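PDB 6I8W: Alpha/beta fold hydrolase from Pseudomonas aeruginosa, which degrades membrane phospholipids as a phospholipase A and virulence factor, and probably hydrolyses other lipid esters such as monoacylglycerols. Local coordinates for residues A[134-139]-A[158-163]; A[66-71]-A[92-97]; A[249-254]-A[298-303]; A[51-56]-A[100-105]. All coordinates share one frame; numbering follows the deposited sequence.

Contact 1. Residues A[134-139]-A[158-163]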
loop_
_atom_site.group_PDB
_atom_site.type_symbol
_atom_site.label_atom_id
_atom_site.label_comp_id
_atom_site.label_asym_id
_atom_site.label_seq_id
_atom_site.Cartn_x
_atom_site.Cartn_y
_atom_site.Cartn_z
ATOM N N ALA A 134 -5.627 1.951 8.434
ATOM C CA ALA A 134 -6.004 2.371 7.089
ATOM C C ALA A 134 -5.301 1.476 6.076
ATOM O O ALA A 134 -4.120 1.198 6.213
ATOM C CB ALA A 134 -5.653 3.841 6.836
ATOM N N GLY A 135 -6.028 1.020 5.068
ATOM C CA GLY A 135 -5.432 0.153 4.076
ATOM C C GLY A 135 -5.933 0.451 2.685
ATOM O O GLY A 135 -7.120 0.724 2.483
ATOM N N ASN A 136 -5.023 0.378 1.720
ATOM C CA ASN A 136 -5.380 0.553 0.321
ATOM C C ASN A 136 -5.386 -0.780 -0.439
ATOM O O ASN A 136 -4.422 -1.549 -0.374
ATOM C CB ASN A 136 -4.409 1.535 -0.339
ATOM C CG ASN A 136 -4.551 1.589 -1.856
ATOM O OD1 ASN A 136 -3.633 1.220 -2.583
ATOM N ND2 ASN A 136 -5.696 2.068 -2.335
ATOM N N SER A 137 -6.467 -1.022 -1.176
ATOM C CA SER A 137 -6.561 -2.188 -2.048
ATOM C C SER A 137 -6.352 -3.503 -1.288
ATOM O O SER A 137 -7.094 -3.814 -0.368
ATOM C CB SER A 137 -5.557 -2.035 -3.189
ATOM O OG SER A 137 -5.863 -2.884 -4.276
ATOM N N MET A 138 -5.341 -4.278 -1.685
ATOM C CA MET A 138 -5.019 -5.521 -0.961
ATOM C C MET A 138 -4.812 -5.255 0.544
ATOM O O MET A 138 -5.201 -6.058 1.385
ATOM C CB MET A 138 -3.765 -6.188 -1.536
ATOM C CG MET A 138 -3.373 -7.475 -0.792
ATOM S SD MET A 138 -1.708 -8.049 -1.186
ATOM C CE MET A 138 -0.710 -6.787 -0.381
ATOM N N GLY A 139 -4.188 -4.122 0.871
ATOM C CA GLY A 139 -3.979 -3.734 2.259
ATOM C C GLY A 139 -5.279 -3.390 2.985
ATOM O O GLY A 139 -5.401 -3.565 4.197
ATOM N N ALA A 158 -10.141 2.590 7.953
ATOM C CA ALA A 158 -10.324 3.314 6.708
ATOM C C ALA A 158 -9.970 2.369 5.576
ATOM O O ALA A 158 -8.844 1.859 5.489
ATOM C CB ALA A 158 -9.455 4.595 6.661
ATOM N N LEU A 159 -10.951 2.133 4.722
ATOM C CA LEU A 159 -10.786 1.252 3.582
ATOM C C LEU A 159 -10.680 2.143 2.368
ATOM O O LEU A 159 -11.650 2.766 1.960
ATOM C CB LEU A 159 -11.961 0.270 3.471
ATOM C CG LEU A 159 -12.092 -0.669 4.670
ATOM C CD1 LEU A 159 -13.343 -1.564 4.557
ATOM C CD2 LEU A 159 -10.822 -1.528 4.785
ATOM N N ILE A 160 -9.479 2.234 1.818
ATOM C CA ILE A 160 -9.239 3.127 0.704
ATOM C C ILE A 160 -9.157 2.297 -0.570
ATOM O O ILE A 160 -8.115 1.698 -0.851
ATOM C CB ILE A 160 -7.945 3.947 0.936
ATOM C CG1 ILE A 160 -8.089 4.757 2.243
ATOM C CG2 ILE A 160 -7.646 4.866 -0.269
ATOM C CD1 ILE A 160 -6.827 5.500 2.679
ATOM N N ASP A 161 -10.256 2.249 -1.321
ATOM C CA ASP A 161 -10.312 1.413 -2.521
ATOM C C ASP A 161 -9.858 -0.014 -2.200
ATOM O O ASP A 161 -8.959 -0.542 -2.847
ATOM C CB ASP A 161 -9.434 2.009 -3.638
ATOM C CG ASP A 161 -9.813 3.448 -3.974
ATOM O OD1 ASP A 161 -9.619 4.326 -3.100
ATOM O OD2 ASP A 161 -10.296 3.710 -5.104
ATOM N N ASN A 162 -10.470 -0.624 -1.193
ATOM C CA ASN A 162 -10.062 -1.954 -0.737
ATOM C C ASN A 162 -10.532 -3.072 -1.656
ATOM O O ASN A 162 -11.582 -2.956 -2.273
ATOM C CB ASN A 162 -10.611 -2.219 0.661
ATOM C CG ASN A 162 -12.125 -2.218 0.691
ATOM O OD1 ASN A 162 -12.762 -1.170 0.559
ATOM N ND2 ASN A 162 -12.714 -3.388 0.879
ATOM N N ALA A 163 -9.767 -4.157 -1.708
ATOM C CA ALA A 163 -10.231 -5.399 -2.319
ATOM C C ALA A 163 -11.101 -6.153 -1.322
ATOM O O ALA A 163 -11.139 -5.798 -0.146
ATOM C CB ALA A 163 -9.035 -6.264 -2.772
#
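Asn136 holds its side chain anti to the backbone N (chi1 170°), which carries ND2 across to Ile160 O, and Ser137 N meets that same oxygen; the positive phi of Ser137 (57°) then turns the chain sharply out of the strand and into the helix. This turn has the sequence Gly-Asn-Ser-Met-Gly, matching the GxSxG nucleophile elbow of the alpha/beta hydrolase fold. Ser137 OG is hydrogen-bonded to His286 NE2, consistent with the nucleophile of a Ser-His-Asp triad completed by Asp258. Beneath the turn, strands 134-136 and 158-160 run parallel. Gly135 N donates to Ala158 O at 3.0 Å, and Ile160 N returns a bond to Gly135 O at 2.9 Å. The CB atoms of Ala134 and Ala158 lie 3.9 Å apart, small enough for both to fit beneath Tyr300 of the C-terminal helix. On the other face a CB on Gly135 would run into Gly139 O, in the first turn of the helix, so glycine suits this place.

Beyond the strands, Ile160 O is gripped from opposite faces of its carbonyl plane, by Asn136 ND2 at 2.9 Å and Ser137 N at 3.2 Å. ND2 also bonds His286 O, so the amide ties the elbow both to strand 154-160 and to the loop that carries His286. Asp161 turns its OD2 to Gly255 N. Last comes a bond from Ala163 N to Ser137 O, 3.0 Å long and nearly straight at N-H, with the donor well above the carbonyl plane.

Contact 2. Residues A[66-71]-A[92-97]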
loop_
_atom_site.group_PDB
_atom_site.type_symbol
_atom_site.label_atom_id
_atom_site.label_comp_id
_atom_site.label_asym_id
_atom_site.label_seq_id
_atom_site.Cartn_x
_atom_site.Cartn_y
_atom_site.Cartn_z
ATOM N N LEU A 66 -1.973 3.042 11.703
ATOM C CA LEU A 66 -1.183 2.035 10.997
ATOM C C LEU A 66 -1.675 1.927 9.558
ATOM O O LEU A 66 -2.844 1.603 9.305
ATOM C CB LEU A 66 -1.281 0.675 11.711
ATOM C CG LEU A 66 -0.609 -0.508 11.016
ATOM C CD1 LEU A 66 0.873 -0.239 10.804
ATOM C CD2 LEU A 66 -0.801 -1.775 11.860
ATOM N N LEU A 67 -0.771 2.177 8.617
ATOM C CA LEU A 67 -1.120 2.287 7.204
ATOM C C LEU A 67 -0.615 1.078 6.437
ATOM O O LEU A 67 0.563 0.717 6.544
ATOM C CB LEU A 67 -0.528 3.580 6.602
ATOM C CG LEU A 67 -0.726 4.878 7.397
ATOM C CD1 LEU A 67 -0.057 6.067 6.683
ATOM C CD2 LEU A 67 -2.212 5.162 7.604
ATOM N N ILE A 68 -1.488 0.468 5.638
ATOM C CA ILE A 68 -1.141 -0.792 4.971
ATOM C C ILE A 68 -1.297 -0.664 3.454
ATOM O O ILE A 68 -2.406 -0.488 2.941
ATOM C CB ILE A 68 -2.028 -1.957 5.474
ATOM C CG1 ILE A 68 -2.082 -1.977 7.010
ATOM C CG2 ILE A 68 -1.539 -3.302 4.906
ATOM C CD1 ILE A 68 -3.045 -3.034 7.565
ATOM N N HIS A 69 -0.181 -0.774 2.741
ATOM C CA HIS A 69 -0.164 -0.619 1.288
ATOM C C HIS A 69 -0.839 -1.798 0.556
ATOM O O HIS A 69 -1.151 -2.839 1.156
ATOM C CB HIS A 69 1.286 -0.490 0.824
ATOM C CG HIS A 69 2.071 -1.745 1.043
ATOM N ND1 HIS A 69 1.950 -2.842 0.213
ATOM C CD2 HIS A 69 2.928 -2.111 2.028
ATOM C CE1 HIS A 69 2.724 -3.819 0.656
ATOM N NE2 HIS A 69 3.333 -3.404 1.759
ATOM N N GLY A 70 -1.005 -1.655 -0.757
ATOM C CA GLY A 70 -1.655 -2.681 -1.546
ATOM C C GLY A 70 -0.692 -3.574 -2.310
ATOM O O GLY A 70 0.509 -3.563 -2.065
ATOM N N PHE A 71 -1.240 -4.360 -3.231
ATOM C CA PHE A 71 -0.473 -5.347 -3.977
ATOM C C PHE A 71 0.645 -4.698 -4.795
ATOM O O PHE A 71 0.414 -3.727 -5.504
ATOM C CB PHE A 71 -1.391 -6.148 -4.907
ATOM C CG PHE A 71 -0.646 -7.084 -5.815
ATOM C CD1 PHE A 71 -0.213 -8.319 -5.356
ATOM C CD2 PHE A 71 -0.342 -6.715 -7.118
ATOM C CE1 PHE A 71 0.487 -9.186 -6.185
ATOM C CE2 PHE A 71 0.364 -7.560 -7.953
ATOM C CZ PHE A 71 0.779 -8.807 -7.491
ATOM N N VAL A 92 2.515 4.874 11.547
ATOM C CA VAL A 92 3.337 3.707 11.211
ATOM C C VAL A 92 2.889 3.152 9.856
ATOM O O VAL A 92 1.692 2.941 9.616
ATOM C CB VAL A 92 3.248 2.619 12.297
ATOM C CG1 VAL A 92 4.081 1.356 11.912
ATOM C CG2 VAL A 92 3.687 3.168 13.647
ATOM N N ALA A 93 3.844 2.944 8.955
ATOM C CA ALA A 93 3.542 2.318 7.672
ATOM C C ALA A 93 4.518 1.160 7.441
ATOM O O ALA A 93 5.724 1.389 7.339
ATOM C CB ALA A 93 3.631 3.347 6.540
ATOM N N LEU A 94 4.020 -0.079 7.392
ATOM C CA LEU A 94 4.910 -1.235 7.203
ATOM C C LEU A 94 4.966 -1.710 5.748
ATOM O O LEU A 94 4.047 -1.454 4.953
ATOM C CB LEU A 94 4.491 -2.429 8.102
ATOM C CG LEU A 94 3.363 -3.352 7.607
ATOM C CD1 LEU A 94 3.226 -4.598 8.508
ATOM C CD2 LEU A 94 2.025 -2.606 7.517
ATOM N N ASP A 95 6.062 -2.395 5.413
ATOM C CA ASP A 95 6.120 -3.230 4.229
ATOM C C ASP A 95 5.574 -4.594 4.608
ATOM O O ASP A 95 6.153 -5.281 5.456
ATOM C CB ASP A 95 7.554 -3.391 3.698
ATOM C CG ASP A 95 8.089 -2.126 3.051
ATOM O OD1 ASP A 95 7.270 -1.310 2.587
ATOM O OD2 ASP A 95 9.328 -1.980 2.985
ATOM N N LEU A 96 4.480 -5.007 3.988
ATOM C CA LEU A 96 3.998 -6.372 4.227
ATOM C C LEU A 96 5.052 -7.383 3.793
ATOM O O LEU A 96 5.752 -7.154 2.807
ATOM C CB LEU A 96 2.693 -6.616 3.470
ATOM C CG LEU A 96 1.489 -5.806 3.977
ATOM C CD1 LEU A 96 0.379 -5.825 2.941
ATOM C CD2 LEU A 96 0.979 -6.361 5.310
ATOM N N PRO A 97 5.196 -8.490 4.552
ATOM C CA PRO A 97 5.968 -9.631 4.071
ATOM C C PRO A 97 5.592 -9.947 2.625
ATOM O O PRO A 97 4.399 -9.891 2.279
ATOM C CB PRO A 97 5.549 -10.769 5.021
ATOM C CG PRO A 97 5.223 -10.051 6.301
ATOM C CD PRO A 97 4.599 -8.741 5.879
HETATM O O HOH W 1 2.123 0.335 4.271
#
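Strands 66-68 and 92-94 run parallel with their axes 4.7 Å apart, but they diverge at 29°, so the direct bond from Leu67 N to Val92 O (2.8 Å) gives way to a water. That water donates to Leu67 O and Leu94 O and accepts from His69 N, filling the fork where the strands part; Leu94 N is buried there without a partner. The side chain of His69 spans the wider gap beyond. With its CG between the backbone N and carbonyl carbon (chi1 66°), the imidazole reaches across to accept from Leu96 N at NE2 (3.0 Å). Its other nitrogen, ND1, donates to Gly70 O in the ring plane at 2.8 Å, so two bonds fix the ring's rotation. Leu96 CD1 lies over one ring face, 4.2 Å from the centroid, and also touches Ile68 CG2 at 3.7 Å. The His-Gly-Phe sequence is where this family usually forms its oxyanion hole, probably here too. Branched aliphatics suit the buried face: Leu66 CD1 meets Val92 CG1, and Ile68 lies alongside Leu94. Leu66, Val92 and Leu96 pack beneath helix 112-125, Ile68 and Leu96 against helix 138-149, while strands 131-136 and 50-57 flank the pair.

Contact 3. Residues A[249-254]-A[298-303]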
loop_
_atom_site.group_PDB
_atom_site.type_symbol
_atom_site.label_atom_id
_atom_site.label_comp_id
_atom_site.label_asym_id
_atom_site.label_seq_id
_atom_site.Cartn_x
_atom_site.Cartn_y
_atom_site.Cartn_z
ATOM N N PRO A 249 -15.810 2.321 13.817
ATOM C CA PRO A 249 -16.247 3.210 12.734
ATOM C C PRO A 249 -15.392 2.943 11.501
ATOM O O PRO A 249 -14.168 2.830 11.625
ATOM C CB PRO A 249 -15.975 4.628 13.270
ATOM C CG PRO A 249 -15.696 4.471 14.711
ATOM C CD PRO A 249 -15.193 3.066 14.926
ATOM N N THR A 250 -16.017 2.863 10.338
ATOM C CA THR A 250 -15.318 2.454 9.133
ATOM C C THR A 250 -15.527 3.476 8.019
ATOM O O THR A 250 -16.657 3.754 7.614
ATOM C CB THR A 250 -15.800 1.061 8.658
ATOM O OG1 THR A 250 -15.523 0.095 9.678
ATOM C CG2 THR A 250 -15.094 0.644 7.372
ATOM N N LEU A 251 -14.425 4.036 7.540
ATOM C CA LEU A 251 -14.463 4.961 6.424
ATOM C C LEU A 251 -14.301 4.184 5.125
ATOM O O LEU A 251 -13.354 3.409 4.977
ATOM C CB LEU A 251 -13.362 6.015 6.551
ATOM C CG LEU A 251 -13.203 6.954 5.346
ATOM C CD1 LEU A 251 -14.479 7.777 5.111
ATOM C CD2 LEU A 251 -11.981 7.894 5.557
ATOM N N LEU A 252 -15.236 4.384 4.202
ATOM C CA LEU A 252 -15.131 3.856 2.844
ATOM C C LEU A 252 -14.739 5.007 1.940
ATOM O O LEU A 252 -15.536 5.924 1.742
ATOM C CB LEU A 252 -16.470 3.239 2.384
ATOM C CG LEU A 252 -17.067 2.224 3.349
ATOM C CD1 LEU A 252 -18.410 1.686 2.845
ATOM C CD2 LEU A 252 -16.057 1.080 3.584
ATOM N N LEU A 253 -13.519 4.989 1.409
ATOM C CA LEU A 253 -13.076 6.098 0.557
ATOM C C LEU A 253 -12.632 5.570 -0.804
ATOM O O LEU A 253 -11.836 4.626 -0.875
ATOM C CB LEU A 253 -11.938 6.886 1.230
ATOM C CG LEU A 253 -11.444 8.165 0.533
ATOM C CD1 LEU A 253 -10.950 9.229 1.527
ATOM C CD2 LEU A 253 -10.329 7.836 -0.493
ATOM N N TRP A 254 -13.132 6.194 -1.876
ATOM C CA TRP A 254 -12.866 5.724 -3.236
ATOM C C TRP A 254 -12.476 6.860 -4.160
ATOM O O TRP A 254 -12.911 7.995 -3.966
ATOM C CB TRP A 254 -14.103 5.022 -3.824
ATOM C CG TRP A 254 -13.816 3.625 -4.335
ATOM C CD1 TRP A 254 -13.551 3.256 -5.629
ATOM C CD2 TRP A 254 -13.769 2.422 -3.559
ATOM N NE1 TRP A 254 -13.336 1.896 -5.698
ATOM C CE2 TRP A 254 -13.460 1.363 -4.441
ATOM C CE3 TRP A 254 -13.947 2.137 -2.201
ATOM C CZ2 TRP A 254 -13.335 0.043 -4.010
ATOM C CZ3 TRP A 254 -13.816 0.824 -1.772
ATOM C CH2 TRP A 254 -13.514 -0.205 -2.675
ATOM N N GLN A 298 -7.003 15.012 4.319
ATOM C CA GLN A 298 -7.946 15.944 4.934
ATOM C C GLN A 298 -9.302 15.272 5.173
ATOM O O GLN A 298 -9.917 15.473 6.213
ATOM C CB GLN A 298 -8.128 17.198 4.069
ATOM C CG GLN A 298 -7.024 18.234 4.217
ATOM C CD GLN A 298 -7.250 19.433 3.323
ATOM O OE1 GLN A 298 -7.817 20.439 3.751
ATOM N NE2 GLN A 298 -6.823 19.328 2.067
ATOM N N HIS A 299 -9.775 14.490 4.196
ATOM C CA HIS A 299 -11.007 13.703 4.383
ATOM C C HIS A 299 -10.832 12.726 5.549
ATOM O O HIS A 299 -11.718 12.556 6.391
ATOM C CB HIS A 299 -11.375 12.915 3.113
ATOM C CG HIS A 299 -12.056 13.725 2.053
ATOM N ND1 HIS A 299 -13.230 14.416 2.269
ATOM C CD2 HIS A 299 -11.755 13.901 0.742
ATOM C CE1 HIS A 299 -13.609 15.006 1.150
ATOM N NE2 HIS A 299 -12.735 14.701 0.203
ATOM N N TYR A 300 -9.677 12.079 5.591
ATOM C CA TYR A 300 -9.368 11.123 6.656
ATOM C C TYR A 300 -9.291 11.815 8.029
ATOM O O TYR A 300 -9.845 11.307 9.000
ATOM C CB TYR A 300 -8.056 10.405 6.355
ATOM C CG TYR A 300 -7.694 9.299 7.318
ATOM C CD1 TYR A 300 -8.656 8.396 7.767
ATOM C CD2 TYR A 300 -6.381 9.131 7.749
ATOM C CE1 TYR A 300 -8.316 7.358 8.645
ATOM C CE2 TYR A 300 -6.030 8.097 8.619
ATOM C CZ TYR A 300 -7.008 7.217 9.056
ATOM O OH TYR A 300 -6.671 6.198 9.916
ATOM N N GLN A 301 -8.623 12.974 8.111
ATOM C CA GLN A 301 -8.587 13.731 9.365
ATOM C C GLN A 301 -9.981 14.131 9.821
ATOM O O GLN A 301 -10.284 14.136 11.026
ATOM C CB GLN A 301 -7.731 14.992 9.230
ATOM C CG GLN A 301 -7.649 15.780 10.524
ATOM C CD GLN A 301 -6.924 15.019 11.625
ATOM O OE1 GLN A 301 -5.689 15.005 11.663
ATOM N NE2 GLN A 301 -7.683 14.396 12.537
ATOM N N ALA A 302 -10.834 14.478 8.862
ATOM C CA ALA A 302 -12.198 14.868 9.196
ATOM C C ALA A 302 -12.933 13.680 9.816
ATOM O O ALA A 302 -13.623 13.809 10.826
ATOM C CB ALA A 302 -12.929 15.385 7.953
ATOM N N PHE A 303 -12.788 12.530 9.168
ATOM C CA PHE A 303 -13.348 11.273 9.660
ATOM C C PHE A 303 -12.859 10.981 11.078
ATOM O O PHE A 303 -13.663 10.740 11.971
ATOM C CB PHE A 303 -12.970 10.121 8.706
ATOM C CG PHE A 303 -13.167 8.738 9.290
ATOM C CD1 PHE A 303 -14.441 8.206 9.441
ATOM C CD2 PHE A 303 -12.069 7.971 9.677
ATOM C CE1 PHE A 303 -14.623 6.929 9.969
ATOM C CE2 PHE A 303 -12.240 6.687 10.203
ATOM C CZ PHE A 303 -13.511 6.167 10.340
#
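The C-terminal helix of the alpha/beta hydrolase fold packs here against the central sheet, with Phe303 of helix 293-308 laid on Leu251 of strand 250-255. Helix and strand run nearly antiparallel, at 161°, and their axes pass 10.1 Å apart, a common distance for a helix resting on a sheet. No hydrogen bond crosses the gap; the contact is made by apolar surfaces. Alternate residues of the segment, Pro249, Leu251 and Leu253, face the helix, and they are met by His299, Tyr300 and Phe303, which a helical turn gathers on one side, while Gln298 and Ala302 look outward.

Leu251 is the central residue. Its CB stands 3.6 Å above the middle of the Phe303 ring, almost on the ring normal, giving a CH-pi contact. With CG anti to the backbone N (chi1 173°), its branch continues under the helix, where CD2 touches Phe303 CB and Tyr300 CD1, each at 4.0 Å. A flat phenyl suits this place because it can lie across the strand backbone: its far end, CZ, reaches Leu251 N and Pro249 O, both at 3.6 Å, the carbonyl oxygen at the ring's edge. Pro249 CB touches the same CZ at 4.1 Å. Phe303 also extends over Ser156 and Ser277, on the strands next to 250-255, so the helix bridges several neighbouring strands. Leu253 and His299 cross at about a right angle, and Leu253 CD1 meets the aliphatic CB of His299 at 4.0 Å rather than its ring.

Contact 4. Residues A[51-56]-A[100-105]; sequences EIAYLE and GDSSKP
Glu51 and Ser103 are joined at two points: Ser103 N donates to Glu51 O in the carbonyl plane (2.8 Å, 161°), and Glu51 N donates to Ser103 OG, also at 2.8 Å. One residue back in the loop, Ser102 OG accepts at 2.9 Å from Ala53 N, two residues further along the strand, and bonds the carbonyl of Asp95, so the hydroxyl links strand 50-57, the loop and the end of strand 90-94. Both serines turn OG anti to their own carbonyl carbon (chi1 -71° for Ser102), bringing it back against strand 51-56. Short hydroxyl side chains suit a loop that must satisfy strand amides, and the small Ala53 lets its CB come within 3.8 Å of Asp101 CB. The outer side is looser. Glu51 runs extended away from the loop, its carboxylate held by a weak bond to Ser44, while the ammonium of exposed Lys104 folds back to Gly100 O (2.6 Å) and Ser102 O (3.0 Å), bracing the turn from the solvent side. Gly100, at positive phi, suits the bend. Residues 95-102, Asp-Leu-Pro-Gly-Phe-Gly-Asp-Ser, form the glycine-rich loop familiar after this strand in alpha/beta hydrolases, here fastened to the antiparallel strand 50-57.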
loop_
_atom_site.group_PDB
_atom_site.type_symbol
_atom_site.label_atom_id
_atom_site.label_comp_id
_atom_site.label_asym_id
_atom_site.label_seq_id
_atom_site.Cartn_x
_atom_site.Cartn_y
_atom_site.Cartn_z
ATOM N N GLU A 51 11.686 -10.421 8.815
ATOM C CA GLU A 51 12.050 -9.018 8.978
ATOM C C GLU A 51 10.998 -8.144 8.329
ATOM O O GLU A 51 10.726 -8.250 7.139
ATOM C CB GLU A 51 13.423 -8.717 8.382
ATOM C CG GLU A 51 13.825 -7.262 8.563
ATOM C CD GLU A 51 15.328 -7.063 8.494
ATOM O OE1 GLU A 51 16.066 -8.067 8.595
ATOM O OE2 GLU A 51 15.770 -5.907 8.336
ATOM N N ILE A 52 10.385 -7.291 9.130
ATOM C CA ILE A 52 9.396 -6.373 8.603
ATOM C C ILE A 52 9.934 -4.954 8.672
ATOM O O ILE A 52 10.203 -4.446 9.758
ATOM C CB ILE A 52 8.086 -6.501 9.365
ATOM C CG1 ILE A 52 7.558 -7.943 9.214
ATOM C CG2 ILE A 52 7.081 -5.434 8.892
ATOM C CD1 ILE A 52 6.122 -8.112 9.667
ATOM N N ALA A 53 10.120 -4.338 7.504
ATOM C CA ALA A 53 10.560 -2.958 7.426
ATOM C C ALA A 53 9.364 -2.037 7.628
ATOM O O ALA A 53 8.252 -2.338 7.173
ATOM C CB ALA A 53 11.241 -2.667 6.064
ATOM N N TYR A 54 9.577 -0.917 8.305
ATOM C CA TYR A 54 8.483 0.025 8.476
ATOM C C TYR A 54 8.978 1.437 8.647
ATOM O O TYR A 54 10.138 1.672 8.968
ATOM C CB TYR A 54 7.591 -0.373 9.669
ATOM C CG TYR A 54 8.223 -0.340 11.057
ATOM C CD1 TYR A 54 8.999 -1.400 11.518
ATOM C CD2 TYR A 54 8.010 0.743 11.920
ATOM C CE1 TYR A 54 9.576 -1.387 12.798
ATOM C CE2 TYR A 54 8.575 0.760 13.214
ATOM C CZ TYR A 54 9.350 -0.303 13.637
ATOM O OH TYR A 54 9.904 -0.291 14.900
ATOM N N LEU A 55 8.082 2.376 8.382
ATOM C CA LEU A 55 8.334 3.783 8.656
ATOM C C LEU A 55 7.576 4.176 9.900
ATOM O O LEU A 55 6.481 3.645 10.166
ATOM C CB LEU A 55 7.896 4.659 7.488
ATOM C CG LEU A 55 8.621 4.402 6.167
ATOM C CD1 LEU A 55 8.014 5.250 5.065
ATOM C CD2 LEU A 55 10.121 4.678 6.303
ATOM N N GLU A 56 8.140 5.113 10.652
ATOM C CA GLU A 56 7.488 5.609 11.859
ATOM C C GLU A 56 7.724 7.113 12.044
ATOM O O GLU A 56 8.803 7.622 11.724
ATOM C CB GLU A 56 7.995 4.837 13.076
ATOM C CG GLU A 56 7.324 5.220 14.381
ATOM C CD GLU A 56 7.930 4.501 15.572
ATOM O OE1 GLU A 56 9.068 4.005 15.448
ATOM O OE2 GLU A 56 7.276 4.438 16.628
ATOM N N GLY A 100 8.227 -4.715 -0.660
ATOM C CA GLY A 100 9.127 -3.676 -0.169
ATOM C C GLY A 100 10.451 -4.221 0.328
ATOM O O GLY A 100 11.079 -5.033 -0.339
ATOM N N ASP A 101 10.869 -3.804 1.520
ATOM C CA ASP A 101 12.144 -4.270 2.058
ATOM C C ASP A 101 11.957 -5.342 3.123
ATOM O O ASP A 101 12.893 -5.657 3.839
ATOM C CB ASP A 101 12.942 -3.100 2.653
ATOM C CG ASP A 101 13.356 -2.070 1.605
ATOM O OD1 ASP A 101 13.762 -2.460 0.493
ATOM O OD2 ASP A 101 13.265 -0.863 1.894
ATOM N N SER A 102 10.745 -5.884 3.243
ATOM C CA SER A 102 10.480 -6.934 4.229
ATOM C C SER A 102 10.884 -8.311 3.695
ATOM O O SER A 102 11.102 -8.469 2.500
ATOM C CB SER A 102 9.000 -6.928 4.631
ATOM O OG SER A 102 8.691 -5.784 5.422
ATOM N N SER A 103 10.978 -9.309 4.579
ATOM C CA SER A 103 11.307 -10.676 4.159
ATOM C C SER A 103 10.299 -11.198 3.146
ATOM O O SER A 103 9.117 -10.880 3.225
ATOM C CB SER A 103 11.355 -11.647 5.359
ATOM O OG SER A 103 12.395 -11.316 6.257
ATOM N N LYS A 104 10.781 -12.017 2.218
ATOM C CA LYS A 104 9.949 -12.638 1.186
ATOM C C LYS A 104 10.202 -14.152 1.084
ATOM O O LYS A 104 10.674 -14.635 0.056
ATOM C CB LYS A 104 10.220 -11.969 -0.168
ATOM C CG LYS A 104 10.042 -10.432 -0.141
ATOM C CD LYS A 104 10.464 -9.780 -1.456
ATOM C CE LYS A 104 10.313 -8.250 -1.389
ATOM N NZ LYS A 104 11.232 -7.655 -0.375
ATOM N N PRO A 105 9.857 -14.907 2.142
ATOM C CA PRO A 105 10.057 -16.369 2.116
ATOM C C PRO A 105 9.314 -17.011 0.946
ATOM O O PRO A 105 8.126 -16.742 0.752
ATOM C CB PRO A 105 9.463 -16.854 3.447
ATOM C CG PRO A 105 9.166 -15.653 4.233
ATOM C CD PRO A 105 9.116 -14.462 3.336
#

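From the N terminus, after the long helix 3-38, the chain enters the antiparallel strands 41-47 and 50-57, the first of them at the edge of the sheet, and 51-56 opens contact 4. Before that loop closes at 100-105, contact 2 opens at 66-71 and closes at 92-97, lying wholly within it; the two are also joined by the backbone bond from Leu55 N to Ala93 O. Contact 1 then follows in series, closing the unit of strand 131-136, helix 138-149 and strand 154-160, and is tied to contact 2 by bonds between Ala134 and Leu66 and Ile68. Contact 3 comes last, bringing the C-terminal helix onto strand 250-255, itself bonded to 158-163. No loops cross.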